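Local coordinates for protein HTH-type transcriptional regulator AscG (PDB 3BRQ) that represses transcription of the cryptic asc operon of Escherichia coli as a sequence-specific DNA-binding regulator of the LacI family, at residues H32-F36 and S37-F41; V251-V255 and T256-Q260; D163-Q167 and H168-L172; G147-S151 and P152-E156. One frame throughout, in Å; residues are numbered along the deposited sequence.

Interaction 1 of 4, residues H32-F36 and S37-F41; sequences HGIYF and SELLF. With SO4 (sulfate ion), chain F.
With CG anti to the backbone N (chi1 -178°), the side chain of Tyr-35 swings forward over the first turn of the helix, and Phe-36, set the same way (chi1 180°), reaches along Leu-39 and Leu-40. Tyr-35 is the N-cap residue. One face of its ring lies over the backbone N atoms of Ser-37 and Glu-38, both offset toward the rim. The ring atom CD2 meets CB of Glu-38 at 3.5 Å, the two side chains crossing at nearly a right angle. The backbone closes the turn: Leu-39 N donates to Tyr-35 O at 2.9 Å and Leu-40 N to Phe-36 O at 2.8 Å. The Phe-36 ring packs on the residues three and four further on, with Phe-36 CD1 4.2 Å from Leu-39 CG and Phe-36 CE1 4.2 Å from Leu-40 CD2. Ile-34 turns CG2 onto Leu-39, 3.8 Å from its CD2, again crosswise. Ahead of the cap, Gly-33 N gives its hydrogen to O4 of a bound sulfate at 2.9 Å. Tyr-84 and Arg-86 also bind the anion. This helix start follows strand 21-27 in the parallel sheet. Phe-36 and Leu-40 also pack against Leu-40 and Phe-36 of the second subunit, respectively, while Ile-34 and Leu-39 lean on helix 255-270, and Leu-39 reaches Met-82 and Tyr-84 of strand 80-84.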
# COMPACT_ATOMS: atom_id res chain seq x y z
N HIS B 32 4.75 -6.88 1.55
CA HIS B 32 5.17 -7.20 2.90
C HIS B 32 4.07 -7.98 3.59
O HIS B 32 2.91 -7.55 3.59
CB HIS B 32 5.39 -5.90 3.67
CG HIS B 32 6.66 -5.20 3.32
ND1 HIS B 32 6.72 -4.20 2.36
CD2 HIS B 32 7.93 -5.38 3.77
CE1 HIS B 32 7.97 -3.78 2.27
NE2 HIS B 32 8.72 -4.48 3.10
N GLY B 33 4.45 -9.10 4.21
CA GLY B 33 3.57 -9.88 5.07
C GLY B 33 2.90 -9.09 6.18
O GLY B 33 1.75 -9.38 6.52
N ILE B 34 3.58 -8.05 6.71
CA ILE B 34 2.94 -7.14 7.64
C ILE B 34 2.73 -5.83 6.84
O ILE B 34 3.70 -5.16 6.46
CB ILE B 34 3.84 -6.84 8.90
CG1 ILE B 34 4.40 -8.13 9.56
CG2 ILE B 34 3.11 -5.87 9.90
CD1 ILE B 34 3.38 -9.19 9.92
N TYR B 35 1.49 -5.48 6.54
CA TYR B 35 1.26 -4.31 5.64
C TYR B 35 2.15 -3.12 6.04
O TYR B 35 2.16 -2.70 7.19
CB TYR B 35 -0.22 -3.93 5.59
CG TYR B 35 -0.59 -2.77 4.67
CD1 TYR B 35 0.17 -2.44 3.55
CD2 TYR B 35 -1.75 -2.02 4.90
CE1 TYR B 35 -0.19 -1.37 2.69
CE2 TYR B 35 -2.12 -0.97 4.06
CZ TYR B 35 -1.35 -0.65 2.96
OH TYR B 35 -1.74 0.40 2.16
N PHE B 36 2.94 -2.63 5.10
CA PHE B 36 3.99 -1.68 5.44
C PHE B 36 3.43 -0.27 5.77
O PHE B 36 3.85 0.37 6.74
CB PHE B 36 5.04 -1.75 4.32
CG PHE B 36 6.24 -0.84 4.47
CD1 PHE B 36 6.51 -0.14 5.65
CD2 PHE B 36 7.14 -0.75 3.41
CE1 PHE B 36 7.61 0.71 5.73
CE2 PHE B 36 8.28 0.09 3.49
CZ PHE B 36 8.50 0.82 4.66
N SER B 37 2.47 0.24 5.02
CA SER B 37 2.05 1.61 5.35
C SER B 37 1.27 1.59 6.69
O SER B 37 1.43 2.51 7.50
CB SER B 37 1.24 2.22 4.23
OG SER B 37 0.03 1.54 4.16
N GLU B 38 0.52 0.51 6.92
CA GLU B 38 -0.14 0.27 8.20
C GLU B 38 0.86 0.16 9.34
O GLU B 38 0.70 0.82 10.37
CB GLU B 38 -0.99 -0.98 8.17
CG GLU B 38 -2.31 -0.83 8.94
CD GLU B 38 -2.92 -2.18 9.36
OE1 GLU B 38 -2.72 -3.19 8.63
OE2 GLU B 38 -3.59 -2.24 10.42
N LEU B 39 1.92 -0.64 9.16
CA LEU B 39 2.88 -0.80 10.22
C LEU B 39 3.59 0.52 10.50
O LEU B 39 3.83 0.87 11.64
CB LEU B 39 3.88 -1.98 9.96
CG LEU B 39 5.22 -1.89 9.25
CD1 LEU B 39 6.32 -1.31 10.12
CD2 LEU B 39 5.67 -3.32 8.84
N LEU B 40 3.89 1.28 9.44
CA LEU B 40 4.64 2.53 9.59
C LEU B 40 3.77 3.56 10.29
O LEU B 40 4.23 4.34 11.12
CB LEU B 40 5.11 3.06 8.23
CG LEU B 40 6.05 4.27 8.19
CD1 LEU B 40 7.33 4.06 9.01
CD2 LEU B 40 6.41 4.63 6.77
N PHE B 41 2.50 3.55 9.94
CA PHE B 41 1.54 4.48 10.51
C PHE B 41 1.44 4.29 12.01
O PHE B 41 1.49 5.26 12.77
CB PHE B 41 0.15 4.30 9.89
CG PHE B 41 -0.90 5.19 10.53
CD1 PHE B 41 -0.78 6.57 10.46
CD2 PHE B 41 -1.95 4.63 11.25
CE1 PHE B 41 -1.72 7.43 11.08
CE2 PHE B 41 -2.89 5.46 11.89
CZ PHE B 41 -2.78 6.89 11.79
S SO4 F . 8.04 -10.93 4.05
O1 SO4 F . 7.89 -12.12 4.82
O2 SO4 F . 9.46 -10.51 4.08
O3 SO4 F . 7.44 -11.07 2.75
O4 SO4 F . 7.16 -9.94 4.67

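Interaction 2 of 4, residues V251-V255 and T256-Q260; sequences VKIPV and TEMIQ
Thr-256 continues the first helical turn opened by Pro-254, the N-cap residue, and Val-255. Glu-257 comes next. Its chain bends at chi2 (81°) and folds back over the proline, bringing OE1 to 3.4 Å from Pro-254 CB, while NZ of Lys-252 stays 5.2 Å from OE1, too long for a charge contact. Selenomethionine Met-258 ties the turn together: its N donates to Pro-254 O at 2.8 Å, with the carbonyl pointing almost straight at the donor, and its SE rests 3.8 Å from CG2 of Ile-253. The selenium also comes within 4.4 Å of Pro-254 CG. Ile-259 N then bonds Val-255 O at 2.8 Å, and its side chain runs beside that of Val-255, the two pointing the same way with CG1 to CG1 at 4.2 Å. Pro-254 is also the centre of an inverse gamma turn, which swings the chain from strand 249-252 into helix 255-270, leading from one sheet of the periplasmic-binding-protein-like fold toward the other. There Thr-256 OG1 makes a weak hydrogen bond to Glu-38 OE2 of helix 36-49. Chemically, two main-chain bonds and apolar packing, of Ile-253 and Pro-254 on Met-258 and of Val-255 on Ile-259, carry the contact, and any pull between Lys-252 and Glu-257 is probably modest.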
# COMPACT_ATOMS: atom_id res chain seq x y z
N VAL B 251 -7.61 -13.82 5.44
CA VAL B 251 -6.96 -13.94 6.71
C VAL B 251 -6.45 -12.56 7.18
O VAL B 251 -5.61 -11.96 6.55
CB VAL B 251 -5.80 -15.02 6.66
CG1 VAL B 251 -5.08 -15.08 7.94
CG2 VAL B 251 -6.38 -16.38 6.36
N LYS B 252 -6.97 -12.08 8.32
CA LYS B 252 -6.51 -10.84 8.90
C LYS B 252 -5.39 -11.05 9.91
O LYS B 252 -5.51 -11.90 10.81
CB LYS B 252 -7.67 -10.09 9.57
CG LYS B 252 -7.29 -8.69 10.07
CD LYS B 252 -8.54 -8.03 10.61
CE LYS B 252 -8.33 -6.52 10.78
NZ LYS B 252 -7.67 -6.20 12.08
N ILE B 253 -4.31 -10.30 9.71
CA ILE B 253 -3.13 -10.27 10.59
C ILE B 253 -3.34 -9.09 11.53
O ILE B 253 -3.71 -8.00 11.09
CB ILE B 253 -1.78 -10.13 9.75
CG1 ILE B 253 -1.73 -11.17 8.60
CG2 ILE B 253 -0.49 -10.21 10.63
CD1 ILE B 253 -1.78 -12.68 9.01
N PRO B 254 -3.09 -9.31 12.85
CA PRO B 254 -3.19 -8.25 13.84
C PRO B 254 -1.99 -7.28 13.75
O PRO B 254 -1.25 -7.07 14.72
CB PRO B 254 -3.19 -9.01 15.16
CG PRO B 254 -2.41 -10.28 14.88
CD PRO B 254 -2.67 -10.60 13.44
N VAL B 255 -1.81 -6.68 12.58
CA VAL B 255 -0.71 -5.74 12.36
C VAL B 255 -0.63 -4.67 13.46
O VAL B 255 0.41 -4.50 14.09
CB VAL B 255 -0.81 -5.05 10.94
CG1 VAL B 255 0.21 -3.91 10.78
CG2 VAL B 255 -0.60 -6.06 9.88
N THR B 256 -1.74 -3.96 13.67
CA THR B 256 -1.82 -2.88 14.66
C THR B 256 -1.35 -3.28 16.07
O THR B 256 -0.49 -2.63 16.71
CB THR B 256 -3.28 -2.40 14.77
OG1 THR B 256 -3.61 -1.69 13.58
CG2 THR B 256 -3.46 -1.50 15.97
N GLU B 257 -1.92 -4.37 16.54
CA GLU B 257 -1.49 -4.98 17.78
C GLU B 257 -0.03 -5.31 17.75
O GLU B 257 0.69 -5.09 18.74
CB GLU B 257 -2.27 -6.27 18.07
CG GLU B 257 -3.75 -6.05 18.42
CD GLU B 257 -4.69 -5.85 17.20
OE1 GLU B 257 -4.27 -5.93 16.01
OE2 GLU B 257 -5.89 -5.59 17.47
N MSE B 258 0.43 -5.88 16.63
CA MSE B 258 1.81 -6.34 16.56
C MSE B 258 2.79 -5.16 16.66
O MSE B 258 3.84 -5.30 17.27
CB MSE B 258 2.05 -7.11 15.26
CG MSE B 258 1.72 -8.61 15.40
SE MSE B 258 1.73 -9.43 13.67
CE MSE B 258 3.58 -9.79 13.67
N ILE B 259 2.41 -4.03 16.06
CA ILE B 259 3.27 -2.84 15.96
C ILE B 259 3.34 -2.12 17.29
O ILE B 259 4.41 -1.64 17.70
CB ILE B 259 2.81 -1.90 14.82
CG1 ILE B 259 3.09 -2.57 13.49
CG2 ILE B 259 3.66 -0.63 14.75
CD1 ILE B 259 4.55 -3.18 13.43
N GLN B 260 2.20 -2.08 17.96
CA GLN B 260 2.09 -1.45 19.26
C GLN B 260 2.86 -2.26 20.28
O GLN B 260 3.50 -1.68 21.17
CB GLN B 260 0.63 -1.35 19.67
CG GLN B 260 -0.17 -0.32 18.87
CD GLN B 260 -1.65 -0.34 19.23
OE1 GLN B 260 -2.09 -1.20 19.99
NE2 GLN B 260 -2.42 0.61 18.68

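Interaction 3 of 4, residues D163-Q167 and H168-L172; sequences DALAQ and HGIAL
His-168 and Ala-164 meet where helix 152-167 ends in a Schellman motif, with Gly-169 as its C-prime residue. Along the histidine, CB lies 3.5 Å from Ala-164 O, CG is a little nearer the same oxygen, and ND1 reaches it in a 2.6 Å hydrogen bond (N-H...O 151°). That oxygen sits at the ring's edge, 17° out of its plane. Beyond ND1, CE1 falls back to 3.6 Å from Ala-164 O. The ring is thus turned back along the helix, with CG anti to the carbonyl carbon (chi1 -65°), and ND1 serves as donor to a carbonyl of the last turn that otherwise receives only a weak bond from His-168 N within the two segments. Two backbone bonds define the motif: Ile-170 N to Leu-165 O, and Gly-169 N to Ala-166 O, the latter approaching from above the carbonyl plane. Gly-169 takes positive phi, a conformation favourable to glycine. Past it, Ile-170 brings CB to within 4.1 Å of Leu-165 CB, the apolar partner usual around such a helix end. Ala-164 and His-168 also pack on Val-131 and Ile-135 of helix 123-136. One turn apart, Gln-167 NE2 bonds weakly to both carboxylate oxygens of Asp-163. Farther along the loop Leu-172 crosses Leu-165 at about a right angle, its CD1 4.0 Å from Leu-165 CD1.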
# COMPACT_ATOMS: atom_id res chain seq x y z
N ASP B 163 1.07 -28.96 5.30
CA ASP B 163 0.80 -29.64 6.62
C ASP B 163 -0.68 -29.95 6.83
O ASP B 163 -1.01 -31.02 7.33
CB ASP B 163 1.38 -28.83 7.79
CG ASP B 163 1.47 -29.65 9.13
OD1 ASP B 163 1.67 -30.90 9.14
OD2 ASP B 163 1.37 -29.00 10.19
N ALA B 164 -1.57 -29.00 6.50
CA ALA B 164 -3.01 -29.21 6.58
C ALA B 164 -3.50 -30.36 5.70
O ALA B 164 -4.27 -31.22 6.18
CB ALA B 164 -3.79 -27.89 6.27
N LEU B 165 -3.03 -30.44 4.45
CA LEU B 165 -3.32 -31.63 3.64
C LEU B 165 -2.81 -32.92 4.30
O LEU B 165 -3.55 -33.89 4.41
CB LEU B 165 -2.66 -31.56 2.27
CG LEU B 165 -2.97 -30.43 1.31
CD1 LEU B 165 -2.50 -30.81 -0.10
CD2 LEU B 165 -4.43 -30.06 1.34
N ALA B 166 -1.56 -32.93 4.69
CA ALA B 166 -0.95 -34.21 5.14
C ALA B 166 -1.66 -34.70 6.44
O ALA B 166 -1.97 -35.92 6.59
CB ALA B 166 0.54 -34.05 5.37
N GLN B 167 -1.90 -33.76 7.36
CA GLN B 167 -2.63 -34.06 8.61
C GLN B 167 -4.08 -34.53 8.41
O GLN B 167 -4.61 -35.20 9.28
CB GLN B 167 -2.59 -32.87 9.57
CG GLN B 167 -1.26 -32.69 10.29
CD GLN B 167 -1.39 -31.83 11.55
OE1 GLN B 167 -2.33 -31.99 12.34
NE2 GLN B 167 -0.43 -30.91 11.74
N HIS B 168 -4.69 -34.21 7.28
CA HIS B 168 -6.04 -34.69 6.98
C HIS B 168 -6.06 -35.84 6.00
O HIS B 168 -7.10 -36.17 5.45
CB HIS B 168 -6.92 -33.56 6.46
CG HIS B 168 -7.20 -32.48 7.45
ND1 HIS B 168 -6.26 -31.53 7.79
CD2 HIS B 168 -8.32 -32.17 8.15
CE1 HIS B 168 -6.78 -30.69 8.67
NE2 HIS B 168 -8.03 -31.07 8.91
N GLY B 169 -4.91 -36.47 5.78
CA GLY B 169 -4.81 -37.67 4.95
C GLY B 169 -5.08 -37.38 3.48
O GLY B 169 -5.61 -38.23 2.75
N ILE B 170 -4.74 -36.16 3.05
CA ILE B 170 -4.82 -35.76 1.63
C ILE B 170 -3.46 -35.71 0.98
O ILE B 170 -2.56 -35.02 1.45
CB ILE B 170 -5.47 -34.36 1.42
CG1 ILE B 170 -6.89 -34.37 1.96
CG2 ILE B 170 -5.47 -34.03 -0.06
CD1 ILE B 170 -7.58 -33.02 1.99
N ALA B 171 -3.31 -36.44 -0.12
CA ALA B 171 -2.03 -36.51 -0.84
C ALA B 171 -1.62 -35.15 -1.40
O ALA B 171 -2.44 -34.40 -1.94
CB ALA B 171 -2.14 -37.51 -1.98
N LEU B 172 -0.34 -34.84 -1.31
CA LEU B 172 0.16 -33.61 -1.90
C LEU B 172 0.31 -33.80 -3.42
O LEU B 172 0.87 -34.81 -3.88
CB LEU B 172 1.47 -33.21 -1.21
CG LEU B 172 2.12 -31.97 -1.76
CD1 LEU B 172 1.26 -30.73 -1.45
CD2 LEU B 172 3.53 -31.84 -1.22

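Interaction 4 of 4, residues G147-S151 and P152-E156. With SO4 (sulfate ion), chain F.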
# COMPACT_ATOMS: atom_id res chain seq x y z
N GLY B 147 3.39 -16.92 -2.80
CA GLY B 147 4.06 -15.63 -3.04
C GLY B 147 5.47 -15.88 -3.51
O GLY B 147 5.83 -17.06 -3.80
N SER B 148 6.31 -14.83 -3.49
CA SER B 148 7.68 -14.98 -3.95
C SER B 148 8.49 -16.01 -3.11
O SER B 148 8.28 -16.18 -1.91
CB SER B 148 8.40 -13.66 -3.97
OG SER B 148 8.43 -13.11 -2.67
N MSE B 149 9.43 -16.71 -3.72
CA MSE B 149 10.02 -17.80 -2.90
C MSE B 149 11.15 -17.35 -1.92
O MSE B 149 11.68 -18.16 -1.12
CB MSE B 149 10.33 -19.03 -3.73
CG MSE B 149 9.00 -19.82 -4.17
SE MSE B 149 7.53 -19.97 -2.81
CE MSE B 149 8.49 -21.22 -1.66
N ASP B 150 11.46 -16.05 -1.97
CA ASP B 150 12.45 -15.42 -1.10
C ASP B 150 11.81 -14.89 0.18
O ASP B 150 12.51 -14.34 1.04
CB ASP B 150 13.26 -14.31 -1.83
CG ASP B 150 12.38 -13.14 -2.36
OD1 ASP B 150 11.15 -13.24 -2.35
OD2 ASP B 150 12.95 -12.12 -2.85
N SER B 151 10.49 -15.05 0.32
CA SER B 151 9.77 -14.38 1.43
C SER B 151 9.45 -15.40 2.50
O SER B 151 8.76 -16.34 2.20
CB SER B 151 8.44 -13.81 0.91
OG SER B 151 7.45 -13.69 1.93
N PRO B 152 9.92 -15.21 3.75
CA PRO B 152 9.53 -16.01 4.88
C PRO B 152 8.04 -16.22 5.02
O PRO B 152 7.61 -17.32 5.36
CB PRO B 152 10.08 -15.20 6.06
CG PRO B 152 11.25 -14.58 5.55
CD PRO B 152 10.96 -14.24 4.13
N THR B 153 7.25 -15.16 4.75
CA THR B 153 5.83 -15.22 4.91
C THR B 153 5.25 -16.14 3.86
O THR B 153 4.33 -16.91 4.12
CB THR B 153 5.20 -13.78 4.76
OG1 THR B 153 5.68 -12.95 5.81
CG2 THR B 153 3.67 -13.81 4.82
N SER B 154 5.77 -16.04 2.64
CA SER B 154 5.31 -16.89 1.54
C SER B 154 5.65 -18.34 1.86
O SER B 154 4.82 -19.26 1.69
CB SER B 154 6.07 -16.54 0.29
OG SER B 154 5.67 -17.44 -0.70
N ILE B 155 6.87 -18.54 2.34
CA ILE B 155 7.37 -19.92 2.65
C ILE B 155 6.53 -20.62 3.76
O ILE B 155 6.18 -21.78 3.67
CB ILE B 155 8.82 -19.85 3.06
CG1 ILE B 155 9.69 -19.50 1.84
CG2 ILE B 155 9.33 -21.25 3.65
CD1 ILE B 155 11.13 -19.10 2.22
N GLU B 156 6.21 -19.87 4.82
CA GLU B 156 5.41 -20.36 5.97
C GLU B 156 3.98 -20.71 5.57
O GLU B 156 3.44 -21.78 5.94
CB GLU B 156 5.39 -19.28 7.04
CG GLU B 156 6.77 -19.12 7.71
CD GLU B 156 7.28 -20.47 8.19
OE1 GLU B 156 6.75 -20.98 9.22
OE2 GLU B 156 8.15 -21.06 7.50
S SO4 F . 8.04 -10.93 4.05
O1 SO4 F . 7.89 -12.12 4.82
O2 SO4 F . 9.46 -10.51 4.08
O3 SO4 F . 7.44 -11.07 2.75
O4 SO4 F . 7.16 -9.94 4.67
O HOH W 1 2.92 -18.93 -0.30
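Ser-151 and Ser-154 meet where a type I beta turn, Ser-148 to Ser-151, runs into helix 152-167, Ser-151 being the N-cap. Its O accepts from Ile-155 N at 2.9 Å, nearly end-on to the carbonyl, and water 1 links Gly-147 N to Ser-154 O. The side chain of Ser-151, with OG anti to the backbone N (chi1 154°), caps the helix: OG accepts from Ser-154 N at 3.0 Å (N-H...O 163°) and gives its own proton to O3 of the sulfate at 2.7 Å. Thr-153 holds a different sulfate oxygen, O1, through OG1 at 2.6 Å and through its backbone N at 3.1 Å. Ser-154 turns CB and OG back toward the loop, CB lying 3.1 Å from Ser-148 O. Selenomethionine Met-149, bent at chi2 and chi3, crosses over Ile-155 with its CE 4.1 Å from CG1. Within the turn Ser-148 OG donates to Asp-150 OD1 and itself receives a bond from Trp-182. Gly-33, Tyr-84 and Arg-86 complete the grip on the sulfate, which therefore sits at the helix N-terminus between the two halves of the fold. The anion is probably from the crystallisation liquor, so its natural counterpart is not established; still, a helix end, an arginine and several hydroxyl and amide donors together would be expected to favour a negatively charged group, consistent with an effector site in a LacI-family cleft.

Along the chain the order is interaction 1, interaction 4, interaction 3, then interaction 2. Interactions 1 and 2 lie with centres 9 Å apart and touch, joining the starts of helices 36-49 and 255-270 beside the parallel sheet. Interactions 3 and 4 sit at the two ends of helix 152-167, about 20 Å between centres. Interaction 4 meets interaction 1 across the shared sulfate, 16 Å centre to centre, so donors from both halves of the periplasmic-binding-protein-like fold converge on one anion. Interaction 3 is the remote member, about 32 Å from interaction 1, and marks the far end of the helix that begins at the sulfate.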